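Local structure of transferrin (Manduca sexta, 6WB6) at residues L351-C356 with P380-V385; I145-N150 with D597-H602; V95-L100 with R209-N214; K161-G166 with Y197-S202. The protein binds a single ferric ion together with a carbonate anion and serves as an iron transport protein of the insect. One frame throughout, in Å; residues are numbered along the deposited sequence.

Contacts 1 and 2 lie side by side where the two transferrin-like halves meet, Leu351 and Pro380 of contact 1 touching Pro147 and Ser599 of contact 2. Contacts 3 and 4 sit together in the first half, where Arg209 reaches Asn200 and both contacts reach one mixed sheet. Contact 1 is partly buried and held by regular backbone hydrogen bonds between parallel strands. The other three are buried and have no hydrogen bond across them: contact 2 sets two helix starts against each other between the halves, contact 3 packs a helix on a strand, and contact 4 joins irregular chain near the carbonate pocket. Contacts 2 and 4 do not touch, although helix 147-158 leads into strand 161-163.

Contact 1: L351-C356 with P380-V385; sequences LVVRLC and PILDCV
Leu351 O is gripped twice: Ile381 N donates to Leu351 O at 3.3 Å, bent to 138° at the hydrogen, and a water donates to the same oxygen at 2.6 Å while accepting from Ile381 N. Beyond this slack start the parallel strands close up. Val353 N gives to Ile381 O almost in line with the carbonyl bond, Asp383 N reaches Val353 O at 2.7 Å, Leu355 N reaches Asp383 O at 2.9 Å, and Val385 N completes the series on Leu355 O. On the buried face, Val353 CG1 stands between its own backbone N and carbonyl carbon (chi1 61°), within 3.9 Å of Pro380 CG and 4.0 Å of Leu382 CD1. The same Leu382 methyl also meets Leu355 CB. The face bearing Val352, Arg354, Asp383 and Val385 is less enclosed. There Arg354 CG passes Asp383 CB, but the guanidinium runs on to a salt bridge with Asp403. Strands 352-357 and 381-386, paired in parallel, are connected by helix 360-375 as a beta-alpha-beta unit. Leu382 and Cys384 pack on that helix, Cys384 through a disulfide to Cys366, while Cys356 is bonded to Cys393.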
loop_
_atom_site.group_PDB
_atom_site.type_symbol
_atom_site.label_atom_id
_atom_site.label_comp_id
_atom_site.label_asym_id
_atom_site.label_seq_id
_atom_site.Cartn_x
_atom_site.Cartn_y
_atom_site.Cartn_z
ATOM N N LEU A 351 7.032 -13.596 12.383
ATOM C CA LEU A 351 6.664 -14.185 11.103
ATOM C C LEU A 351 7.342 -13.431 9.973
ATOM O O LEU A 351 7.445 -12.205 9.996
ATOM C CB LEU A 351 5.150 -14.177 10.897
ATOM C CG LEU A 351 4.708 -14.820 9.581
ATOM C CD1 LEU A 351 5.083 -16.308 9.526
ATOM C CD2 LEU A 351 3.238 -14.635 9.358
ATOM N N VAL A 352 7.797 -14.173 8.972
ATOM C CA VAL A 352 8.498 -13.606 7.827
ATOM C C VAL A 352 7.818 -14.119 6.577
ATOM O O VAL A 352 7.471 -15.298 6.491
ATOM C CB VAL A 352 9.993 -13.985 7.830
ATOM C CG1 VAL A 352 10.679 -13.552 6.525
ATOM C CG2 VAL A 352 10.684 -13.380 9.038
ATOM N N VAL A 353 7.596 -13.230 5.625
ATOM C CA VAL A 353 7.106 -13.594 4.310
ATOM C C VAL A 353 8.266 -13.416 3.327
ATOM O O VAL A 353 8.869 -12.331 3.237
ATOM C CB VAL A 353 5.872 -12.768 3.928
ATOM C CG1 VAL A 353 6.184 -11.281 3.869
ATOM C CG2 VAL A 353 5.292 -13.243 2.609
ATOM N N ARG A 354 8.605 -14.491 2.629
ATOM C CA ARG A 354 9.777 -14.529 1.752
ATOM C C ARG A 354 9.287 -14.396 0.321
ATOM O O ARG A 354 8.597 -15.287 -0.187
ATOM C CB ARG A 354 10.574 -15.819 1.925
ATOM C CG ARG A 354 11.005 -16.110 3.343
ATOM C CD ARG A 354 11.456 -17.538 3.485
ATOM N NE ARG A 354 10.310 -18.444 3.322
ATOM C CZ ARG A 354 10.396 -19.768 3.244
ATOM N NH1 ARG A 354 11.584 -20.367 3.297
ATOM N NH2 ARG A 354 9.292 -20.494 3.078
ATOM N N LEU A 355 9.587 -13.266 -0.301
ATOM C CA LEU A 355 9.257 -13.052 -1.701
ATOM C C LEU A 355 10.428 -13.527 -2.543
ATOM O O LEU A 355 11.574 -13.165 -2.267
ATOM C CB LEU A 355 8.987 -11.583 -2.001
ATOM C CG LEU A 355 8.886 -11.263 -3.500
ATOM C CD1 LEU A 355 7.724 -11.962 -4.148
ATOM C CD2 LEU A 355 8.828 -9.749 -3.740
ATOM N N CYS A 356 10.141 -14.316 -3.564
ATOM C CA CYS A 356 11.187 -14.793 -4.452
ATOM C C CYS A 356 11.344 -13.799 -5.593
ATOM O O CYS A 356 10.353 -13.389 -6.207
ATOM C CB CYS A 356 10.865 -16.180 -4.990
ATOM S SG CYS A 356 12.311 -16.890 -5.870
ATOM N N PRO A 380 3.629 -9.269 8.365
ATOM C CA PRO A 380 4.966 -9.873 8.436
ATOM C C PRO A 380 6.132 -9.104 7.805
ATOM O O PRO A 380 6.001 -8.355 6.828
ATOM C CB PRO A 380 4.779 -11.202 7.688
ATOM C CG PRO A 380 3.611 -10.988 6.805
ATOM C CD PRO A 380 2.697 -10.105 7.585
ATOM N N ILE A 381 7.293 -9.316 8.422
ATOM C CA ILE A 381 8.547 -8.818 7.879
ATOM C C ILE A 381 8.757 -9.424 6.515
ATOM O O ILE A 381 8.548 -10.629 6.307
ATOM C CB ILE A 381 9.707 -9.182 8.821
ATOM C CG1 ILE A 381 9.555 -8.439 10.143
ATOM C CG2 ILE A 381 11.064 -8.869 8.192
ATOM C CD1 ILE A 381 10.175 -9.170 11.314
ATOM N N LEU A 382 9.200 -8.604 5.581
ATOM C CA LEU A 382 9.451 -9.068 4.226
ATOM C C LEU A 382 10.892 -9.558 4.126
ATOM O O LEU A 382 11.840 -8.826 4.442
ATOM C CB LEU A 382 9.164 -7.958 3.217
ATOM C CG LEU A 382 9.410 -8.242 1.746
ATOM C CD1 LEU A 382 8.409 -9.229 1.203
ATOM C CD2 LEU A 382 9.331 -6.937 0.984
ATOM N N ASP A 383 11.061 -10.795 3.706
ATOM C CA ASP A 383 12.388 -11.262 3.362
ATOM C C ASP A 383 12.457 -11.459 1.858
ATOM O O ASP A 383 11.436 -11.528 1.171
ATOM C CB ASP A 383 12.732 -12.532 4.116
ATOM C CG ASP A 383 14.189 -12.888 4.014
ATOM O OD1 ASP A 383 14.954 -12.104 3.399
ATOM O OD2 ASP A 383 14.570 -13.945 4.557
ATOM N N CYS A 384 13.683 -11.473 1.354
ATOM C CA CYS A 384 13.961 -11.480 -0.072
ATOM C C CYS A 384 14.858 -12.668 -0.396
ATOM O O CYS A 384 15.916 -12.841 0.220
ATOM C CB CYS A 384 14.627 -10.156 -0.476
ATOM S SG CYS A 384 13.664 -8.704 0.044
ATOM N N VAL A 385 14.435 -13.478 -1.357
ATOM C CA VAL A 385 15.146 -14.691 -1.743
ATOM C C VAL A 385 15.261 -14.722 -3.260
ATOM O O VAL A 385 14.283 -14.474 -3.972
ATOM C CB VAL A 385 14.437 -15.951 -1.228
ATOM C CG1 VAL A 385 15.038 -17.196 -1.863
ATOM C CG2 VAL A 385 14.558 -16.011 0.292
HETATM O O HOH W 1 6.658 -10.140 11.289
#

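Contact 2: I145-N150 with D597-H602; sequences ISPKEN and DVSIAH
Ser146 and Ser599 face each other where two helices begin. Ser599 OG lies against the carbon side of Ser146, only 3.0 Å from Ser146 CB, a closeness that is doubtful in detail and is no hydrogen bond. Ser146 OG turns back to its own chain, held between the backbone N and the carbonyl carbon (chi1 67°), and accepts from Glu149 N at 3.2 Å as the N-cap of helix 147-158. Val598 CG1 packs 4.0 Å from Ser146 OG. Ser146 O is doubly held in turn: Asn150 N donates to it at 2.9 Å, and Asn150 ND2 comes to Ser146 O from above the carbonyl plane, at 3.0 Å. Farther along, Lys148 runs across His602, nearly perpendicular to it, the lysine methylenes passing the imidazole obliquely. Bends at chi2 and chi3 carry Lys148 NZ onward to Glu151, its salt-bridge partner, and to Asn119. Trp178 covers Lys148 and Val598 from helix 172-181. One segment belongs to each transferrin-like half, so this is a seam between lobes. With no hydrogen bond spanning the two segments, and with Ser146, Lys148 and Asn150 bonded within the first half, cohesion here probably rests on burial and van der Waals contact rather than on polar pairing.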
loop_
_atom_site.group_PDB
_atom_site.type_symbol
_atom_site.label_atom_id
_atom_site.label_comp_id
_atom_site.label_asym_id
_atom_site.label_seq_id
_atom_site.Cartn_x
_atom_site.Cartn_y
_atom_site.Cartn_z
ATOM N N ILE A 145 -2.627 -17.971 12.134
ATOM C CA ILE A 145 -3.161 -16.735 11.582
ATOM C C ILE A 145 -2.032 -15.717 11.407
ATOM O O ILE A 145 -0.903 -15.916 11.853
ATOM C CB ILE A 145 -4.283 -16.149 12.460
ATOM C CG1 ILE A 145 -3.753 -15.876 13.863
ATOM C CG2 ILE A 145 -5.475 -17.093 12.510
ATOM C CD1 ILE A 145 -4.824 -15.287 14.835
ATOM N N SER A 146 -2.365 -14.611 10.756
ATOM C CA SER A 146 -1.402 -13.568 10.479
ATOM C C SER A 146 -1.075 -12.741 11.715
ATOM O O SER A 146 -1.832 -12.721 12.690
ATOM C CB SER A 146 -1.953 -12.634 9.427
ATOM O OG SER A 146 -3.051 -11.944 9.981
ATOM N N PRO A 147 0.054 -12.020 11.688
ATOM C CA PRO A 147 0.344 -11.075 12.775
ATOM C C PRO A 147 -0.754 -10.045 13.030
ATOM O O PRO A 147 -0.996 -9.711 14.190
ATOM C CB PRO A 147 1.639 -10.410 12.301
ATOM C CG PRO A 147 2.340 -11.505 11.521
ATOM C CD PRO A 147 1.234 -12.253 10.828
ATOM N N LYS A 148 -1.383 -9.492 11.990
ATOM C CA LYS A 148 -2.442 -8.524 12.241
ATOM C C LYS A 148 -3.590 -9.190 12.993
ATOM O O LYS A 148 -4.111 -8.638 13.972
ATOM C CB LYS A 148 -2.928 -7.912 10.928
ATOM C CG LYS A 148 -3.893 -6.743 11.101
ATOM C CD LYS A 148 -3.342 -5.623 12.002
ATOM C CE LYS A 148 -1.941 -5.130 11.525
ATOM N NZ LYS A 148 -1.367 -4.109 12.439
ATOM N N GLU A 149 -3.966 -10.405 12.586
ATOM C CA GLU A 149 -5.034 -11.085 13.312
ATOM C C GLU A 149 -4.613 -11.424 14.732
ATOM O O GLU A 149 -5.435 -11.364 15.650
ATOM C CB GLU A 149 -5.490 -12.349 12.596
ATOM C CG GLU A 149 -6.821 -12.810 13.184
ATOM C CD GLU A 149 -7.475 -13.970 12.461
ATOM O OE1 GLU A 149 -6.948 -14.415 11.437
ATOM O OE2 GLU A 149 -8.549 -14.422 12.926
ATOM N N ASN A 150 -3.337 -11.753 14.946
ATOM C CA ASN A 150 -2.895 -12.051 16.299
ATOM C C ASN A 150 -3.137 -10.857 17.239
ATOM O O ASN A 150 -3.572 -11.041 18.377
ATOM C CB ASN A 150 -1.430 -12.464 16.295
ATOM C CG ASN A 150 -1.259 -13.985 16.176
ATOM O OD1 ASN A 150 -1.321 -14.720 17.169
ATOM N ND2 ASN A 150 -1.057 -14.454 14.961
ATOM N N ASP A 597 -3.253 -17.214 2.849
ATOM C CA ASP A 597 -3.319 -16.157 1.848
ATOM C C ASP A 597 -3.362 -14.775 2.502
ATOM O O ASP A 597 -2.738 -13.825 2.011
ATOM C CB ASP A 597 -4.521 -16.384 0.933
ATOM C CG ASP A 597 -4.302 -17.566 -0.014
ATOM O OD1 ASP A 597 -3.236 -18.189 0.090
ATOM O OD2 ASP A 597 -5.177 -17.884 -0.849
ATOM N N VAL A 598 -4.058 -14.651 3.633
ATOM C CA VAL A 598 -4.080 -13.385 4.363
ATOM C C VAL A 598 -2.667 -13.002 4.803
ATOM O O VAL A 598 -2.189 -11.889 4.534
ATOM C CB VAL A 598 -5.067 -13.487 5.546
ATOM C CG1 VAL A 598 -4.943 -12.307 6.484
ATOM C CG2 VAL A 598 -6.502 -13.620 4.998
ATOM N N SER A 599 -1.950 -13.938 5.416
ATOM C CA SER A 599 -0.592 -13.637 5.852
ATOM C C SER A 599 0.319 -13.252 4.687
ATOM O O SER A 599 1.211 -12.411 4.849
ATOM C CB SER A 599 -0.023 -14.830 6.613
ATOM O OG SER A 599 -0.506 -14.840 7.939
ATOM N N ILE A 600 0.080 -13.810 3.502
ATOM C CA ILE A 600 0.952 -13.558 2.356
ATOM C C ILE A 600 0.596 -12.245 1.676
ATOM O O ILE A 600 1.473 -11.465 1.274
ATOM C CB ILE A 600 0.865 -14.740 1.378
ATOM C CG1 ILE A 600 1.591 -15.948 1.994
ATOM C CG2 ILE A 600 1.440 -14.360 0.021
ATOM C CD1 ILE A 600 1.673 -17.139 1.071
ATOM N N ALA A 601 -0.688 -12.004 1.503
ATOM C CA ALA A 601 -1.126 -10.785 0.853
ATOM C C ALA A 601 -0.916 -9.569 1.738
ATOM O O ALA A 601 -0.780 -8.463 1.229
ATOM C CB ALA A 601 -2.610 -10.900 0.479
ATOM N N HIS A 602 -0.891 -9.738 3.057
ATOM C CA HIS A 602 -1.046 -8.580 3.921
ATOM C C HIS A 602 0.037 -7.539 3.648
ATOM O O HIS A 602 -0.256 -6.377 3.337
ATOM C CB HIS A 602 -1.034 -8.993 5.395
ATOM C CG HIS A 602 -1.240 -7.842 6.314
ATOM N ND1 HIS A 602 -0.196 -7.092 6.814
ATOM C CD2 HIS A 602 -2.376 -7.271 6.779
ATOM C CE1 HIS A 602 -0.684 -6.123 7.570
ATOM N NE2 HIS A 602 -2.001 -6.211 7.563
#

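Contact 3: V95-L100 with R209-N214; sequences VVHKDL and RCLAHN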
loop_
_atom_site.group_PDB
_atom_site.type_symbol
_atom_site.label_atom_id
_atom_site.label_comp_id
_atom_site.label_asym_id
_atom_site.label_seq_id
_atom_site.Cartn_x
_atom_site.Cartn_y
_atom_site.Cartn_z
ATOM N N VAL A 95 -6.149 7.230 29.857
ATOM C CA VAL A 95 -7.088 8.074 30.600
ATOM C C VAL A 95 -8.212 7.195 31.146
ATOM O O VAL A 95 -8.844 6.442 30.399
ATOM C CB VAL A 95 -7.638 9.226 29.739
ATOM C CG1 VAL A 95 -8.618 10.099 30.553
ATOM C CG2 VAL A 95 -6.475 10.117 29.140
ATOM N N VAL A 96 -8.466 7.313 32.452
ATOM C CA VAL A 96 -9.461 6.526 33.169
ATOM C C VAL A 96 -10.346 7.459 33.992
ATOM O O VAL A 96 -10.024 8.628 34.207
ATOM C CB VAL A 96 -8.806 5.482 34.092
ATOM C CG1 VAL A 96 -8.066 4.465 33.289
ATOM C CG2 VAL A 96 -7.862 6.167 35.077
ATOM N N HIS A 97 -11.477 6.915 34.458
ATOM C CA HIS A 97 -12.300 7.605 35.442
ATOM C C HIS A 97 -11.565 7.599 36.766
ATOM O O HIS A 97 -10.888 6.626 37.093
ATOM C CB HIS A 97 -13.660 6.920 35.597
ATOM C CG HIS A 97 -14.535 7.028 34.387
ATOM N ND1 HIS A 97 -14.511 6.106 33.362
ATOM C CD2 HIS A 97 -15.466 7.948 34.041
ATOM C CE1 HIS A 97 -15.383 6.458 32.434
ATOM N NE2 HIS A 97 -15.973 7.574 32.821
ATOM N N LYS A 98 -11.684 8.690 37.529
ATOM C CA LYS A 98 -10.896 8.816 38.761
ATOM C C LYS A 98 -11.158 7.666 39.728
ATOM O O LYS A 98 -10.246 7.240 40.447
ATOM C CB LYS A 98 -11.194 10.149 39.452
ATOM C CG LYS A 98 -12.566 10.277 40.066
ATOM C CD LYS A 98 -12.568 11.395 41.119
ATOM C CE LYS A 98 -13.963 11.707 41.646
ATOM N NZ LYS A 98 -13.931 12.790 42.674
ATOM N N ASP A 99 -12.383 7.157 39.759
ATOM C CA ASP A 99 -12.791 6.096 40.668
ATOM C C ASP A 99 -12.548 4.687 40.125
ATOM O O ASP A 99 -12.868 3.714 40.811
ATOM C CB ASP A 99 -14.271 6.274 41.016
ATOM C CG ASP A 99 -14.534 7.551 41.793
ATOM O OD1 ASP A 99 -13.731 7.878 42.697
ATOM O OD2 ASP A 99 -15.535 8.234 41.492
ATOM N N LEU A 100 -11.979 4.537 38.942
ATOM C CA LEU A 100 -11.665 3.197 38.470
ATOM C C LEU A 100 -10.754 2.491 39.473
ATOM O O LEU A 100 -9.630 2.963 39.718
ATOM C CB LEU A 100 -10.990 3.223 37.109
ATOM C CG LEU A 100 -10.493 1.874 36.544
ATOM C CD1 LEU A 100 -11.612 1.021 35.977
ATOM C CD2 LEU A 100 -9.443 2.124 35.447
ATOM N N ARG A 209 -14.624 10.805 24.412
ATOM C CA ARG A 209 -16.088 10.714 24.445
ATOM C C ARG A 209 -16.546 9.286 24.693
ATOM O O ARG A 209 -17.532 9.051 25.402
ATOM C CB ARG A 209 -16.684 11.229 23.136
ATOM C CG ARG A 209 -16.449 12.709 22.933
ATOM C CD ARG A 209 -17.228 13.234 21.765
ATOM N NE ARG A 209 -16.678 12.724 20.521
ATOM C CZ ARG A 209 -15.884 13.408 19.700
ATOM N NH1 ARG A 209 -15.543 14.667 19.965
ATOM N NH2 ARG A 209 -15.435 12.825 18.596
ATOM N N CYS A 210 -15.870 8.319 24.073
ATOM C CA CYS A 210 -16.141 6.930 24.399
ATOM C C CYS A 210 -16.002 6.710 25.897
ATOM O O CYS A 210 -16.851 6.077 26.528
ATOM C CB CYS A 210 -15.191 6.026 23.606
ATOM S SG CYS A 210 -15.129 4.303 24.119
ATOM N N LEU A 211 -14.966 7.282 26.492
ATOM C CA LEU A 211 -14.715 7.101 27.922
ATOM C C LEU A 211 -15.721 7.885 28.776
ATOM O O LEU A 211 -16.247 7.365 29.771
ATOM C CB LEU A 211 -13.275 7.528 28.228
ATOM C CG LEU A 211 -12.807 7.570 29.700
ATOM C CD1 LEU A 211 -12.595 6.187 30.227
ATOM C CD2 LEU A 211 -11.533 8.371 29.886
ATOM N N ALA A 212 -16.007 9.129 28.407
ATOM C CA ALA A 212 -16.803 9.997 29.277
ATOM C C ALA A 212 -18.301 9.834 29.061
ATOM O O ALA A 212 -19.086 10.088 29.980
ATOM C CB ALA A 212 -16.417 11.465 29.040
ATOM N N HIS A 213 -18.706 9.432 27.854
ATOM C CA HIS A 213 -20.089 9.418 27.431
ATOM C C HIS A 213 -20.600 8.050 27.007
ATOM O O HIS A 213 -21.824 7.868 26.948
ATOM C CB HIS A 213 -20.282 10.384 26.254
ATOM C CG HIS A 213 -19.789 11.771 26.533
ATOM N ND1 HIS A 213 -19.397 12.634 25.537
ATOM C CD2 HIS A 213 -19.604 12.435 27.701
ATOM C CE1 HIS A 213 -19.004 13.776 26.075
ATOM N NE2 HIS A 213 -19.120 13.680 27.387
ATOM N N ASN A 214 -19.720 7.090 26.685
ATOM C CA ASN A 214 -20.165 5.747 26.339
ATOM C C ASN A 214 -19.641 4.718 27.327
ATOM O O ASN A 214 -19.447 3.549 26.984
ATOM C CB ASN A 214 -19.762 5.362 24.919
ATOM C CG ASN A 214 -20.664 4.287 24.338
ATOM O OD1 ASN A 214 -21.828 4.201 24.703
ATOM N ND2 ASN A 214 -20.133 3.471 23.426
#
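The imidazole of His97 turns its edge to the backbone of Leu211, whose carbonyl oxygen lies near the ring plane. His97 CE1 is 2.9 Å from Leu211 O, and His97 NE2, at 3.1 Å from that oxygen, is too poorly angled for a hydrogen bond. Ala212 CA approaches the ring obliquely, and the ring of Phe249 meets the imidazole with planes about 40° apart. With CG beside the backbone N and anti to the carbonyl carbon (chi1 -67°), the His97 ring is swung to the helix although its CB does not head there. The imidazole and the isobutyl group of Leu211 run antiparallel alongside one another, which brings Leu211 CD1 to 3.6 Å from His97 CE1. The second methyl of the leucine works on the strand itself: Leu211 CD2 presses on Val95 CG1 at 3.5 Å, a tight carbon contact, and lies 3.3 Å from Val95 O. Val95 lies roughly perpendicular to Leu211, with Phe249 and Ala219 also against the leucine. Strand 95-97 and helix 209-213 run almost parallel, 5° apart with axes 9.1 Å from each other, and the disulfide Cys210-Cys114 links the helix to another strand of the sheet. This is the helix-on-sheet layering of the periplasmic-binding-protein fold of transferrins, in which strand 90-97 and helix 203-213 carry the iron ligands Tyr90 and Tyr204 near their starts.

Contact 4: K161-G166 with Y197-S202; sequences KSCIVG and YPDNYS
Gly166 and Tyr197 bring the two backbones closest, with their CA atoms 6.2 Å apart and no hydrogen bond passing between the segments. Residues 161-163 form a weakly bonded strand, and the chain runs on to Gly166, which has a positive phi (115°) and whose CA lies obliquely to the Tyr197 ring. Segment 197-202 is irregular: a cis peptide precedes Pro198, and a type I turn spans Asp199 to Ser202. Asp199 O accepts from both Ser202 N and Ser202 OG, the hydroxyl lying in the carbonyl plane on a lone pair at 2.9 Å from Asp199 O. Asp199 OD1 takes Tyr201 N at 2.8 Å in an Asx turn, and this carboxylate is further fixed by Glu190 N and His191 N. The turn leads directly into helix 203-213, which bears the iron ligand Tyr204, while strand 161-163 pairs in parallel with strand 112-114 of the mixed sheet. Tyr197 OH is hydrogen-bonded to Arg120 NH1, and Arg120 lines the carbonate pocket, making the tyrosine a second-shell residue there. Val165 carries most of the contact between the segments. With CG1 anti to the carbonyl carbon (chi1 -48°), Val165 CG2 falls between the backbone N and the carbonyl carbon, over one face of Tyr197 in a CH-pi contact, 3.6 Å from the ring centroid and 17° off the normal. The same methyl is squeezed by Ser202, with Val165 CG2 and Ser202 CB 3.5 Å apart, and Val165 CG1 touches Asp199 CB at 4.2 Å. At the strand end, Cys163 SG, disulfide-bonded to Cys189, lies 3.7 Å from Tyr201 O.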
loop_
_atom_site.group_PDB
_atom_site.type_symbol
_atom_site.label_atom_id
_atom_site.label_comp_id
_atom_site.label_asym_id
_atom_site.label_seq_id
_atom_site.Cartn_x
_atom_site.Cartn_y
_atom_site.Cartn_z
ATOM N N LYS A 161 -14.562 -5.032 25.858
ATOM C CA LYS A 161 -15.064 -4.423 24.651
ATOM C C LYS A 161 -14.100 -3.308 24.298
ATOM O O LYS A 161 -13.350 -2.826 25.153
ATOM C CB LYS A 161 -16.479 -3.855 24.837
ATOM C CG LYS A 161 -17.523 -4.827 25.274
ATOM C CD LYS A 161 -18.910 -4.161 25.257
ATOM C CE LYS A 161 -20.015 -5.199 25.314
ATOM N NZ LYS A 161 -21.310 -4.567 25.654
ATOM N N SER A 162 -14.111 -2.904 23.036
ATOM C CA SER A 162 -13.282 -1.778 22.635
ATOM C C SER A 162 -13.991 -1.004 21.536
ATOM O O SER A 162 -15.074 -1.381 21.075
ATOM C CB SER A 162 -11.909 -2.238 22.179
ATOM O OG SER A 162 -11.370 -3.228 23.052
ATOM N N CYS A 163 -13.388 0.120 21.153
ATOM C CA CYS A 163 -13.692 0.763 19.882
ATOM C C CYS A 163 -12.392 0.945 19.114
ATOM O O CYS A 163 -11.596 1.837 19.444
ATOM C CB CYS A 163 -14.385 2.122 20.059
ATOM S SG CYS A 163 -14.679 2.870 18.463
ATOM N N ILE A 164 -12.201 0.149 18.057
ATOM C CA ILE A 164 -10.982 0.256 17.258
ATOM C C ILE A 164 -11.351 0.256 15.785
ATOM O O ILE A 164 -11.288 -0.784 15.112
ATOM C CB ILE A 164 -9.975 -0.862 17.577
ATOM C CG1 ILE A 164 -9.614 -0.873 19.055
ATOM C CG2 ILE A 164 -8.678 -0.594 16.816
ATOM C CD1 ILE A 164 -8.587 -1.985 19.422
ATOM N N VAL A 165 -11.696 1.437 15.266
ATOM C CA VAL A 165 -12.229 1.571 13.914
ATOM C C VAL A 165 -11.110 1.594 12.886
ATOM O O VAL A 165 -9.926 1.732 13.219
ATOM C CB VAL A 165 -13.105 2.832 13.758
ATOM C CG1 VAL A 165 -14.081 2.939 14.863
ATOM C CG2 VAL A 165 -12.278 4.092 13.720
ATOM N N GLY A 166 -11.487 1.489 11.632
ATOM C CA GLY A 166 -10.557 1.693 10.540
ATOM C C GLY A 166 -10.348 0.420 9.747
ATOM O O GLY A 166 -11.039 -0.586 9.929
ATOM N N TYR A 197 -14.187 5.152 10.303
ATOM C CA TYR A 197 -14.366 6.587 10.314
ATOM C C TYR A 197 -15.490 6.963 9.349
ATOM O O TYR A 197 -15.770 6.225 8.397
ATOM C CB TYR A 197 -13.076 7.301 9.901
ATOM C CG TYR A 197 -11.885 6.899 10.717
ATOM C CD1 TYR A 197 -11.720 7.377 11.986
ATOM C CD2 TYR A 197 -10.932 6.038 10.211
ATOM C CE1 TYR A 197 -10.650 7.025 12.735
ATOM C CE2 TYR A 197 -9.848 5.687 10.946
ATOM C CZ TYR A 197 -9.715 6.183 12.217
ATOM O OH TYR A 197 -8.651 5.867 12.998
ATOM N N PRO A 198 -16.202 8.067 9.609
ATOM C CA PRO A 198 -16.258 8.865 10.847
ATOM C C PRO A 198 -17.015 8.122 11.930
ATOM O O PRO A 198 -17.992 7.452 11.637
ATOM C CB PRO A 198 -17.032 10.134 10.443
ATOM C CG PRO A 198 -17.187 10.065 8.945
ATOM C CD PRO A 198 -17.096 8.609 8.575
ATOM N N ASP A 199 -16.574 8.260 13.171
ATOM C CA ASP A 199 -17.250 7.628 14.293
ATOM C C ASP A 199 -17.015 8.516 15.498
ATOM O O ASP A 199 -15.872 8.709 15.919
ATOM C CB ASP A 199 -16.735 6.217 14.560
ATOM C CG ASP A 199 -17.527 5.508 15.643
ATOM O OD1 ASP A 199 -17.362 5.863 16.835
ATOM O OD2 ASP A 199 -18.308 4.592 15.290
ATOM N N ASN A 200 -18.096 9.051 16.048
ATOM C CA ASN A 200 -17.965 9.996 17.140
ATOM C C ASN A 200 -17.176 9.464 18.332
ATOM O O ASN A 200 -16.781 10.263 19.190
ATOM C CB ASN A 200 -19.334 10.411 17.626
ATOM C CG ASN A 200 -19.240 11.510 18.618
ATOM O OD1 ASN A 200 -18.469 12.438 18.428
ATOM N ND2 ASN A 200 -19.977 11.397 19.705
ATOM N N TYR A 201 -16.923 8.156 18.408
ATOM C CA TYR A 201 -16.200 7.571 19.530
ATOM C C TYR A 201 -14.809 7.067 19.138
ATOM O O TYR A 201 -14.216 6.264 19.862
ATOM C CB TYR A 201 -17.047 6.456 20.153
ATOM C CG TYR A 201 -18.293 6.989 20.848
ATOM C CD1 TYR A 201 -18.265 8.206 21.516
ATOM C CD2 TYR A 201 -19.491 6.298 20.811
ATOM C CE1 TYR A 201 -19.382 8.702 22.133
ATOM C CE2 TYR A 201 -20.607 6.788 21.433
ATOM C CZ TYR A 201 -20.541 7.996 22.089
ATOM O OH TYR A 201 -21.649 8.483 22.701
ATOM N N SER A 202 -14.262 7.553 18.028
ATOM C CA SER A 202 -12.947 7.158 17.553
ATOM C C SER A 202 -12.095 8.407 17.444
ATOM O O SER A 202 -12.572 9.528 17.632
ATOM C CB SER A 202 -13.030 6.413 16.209
ATOM O OG SER A 202 -13.475 7.283 15.186
#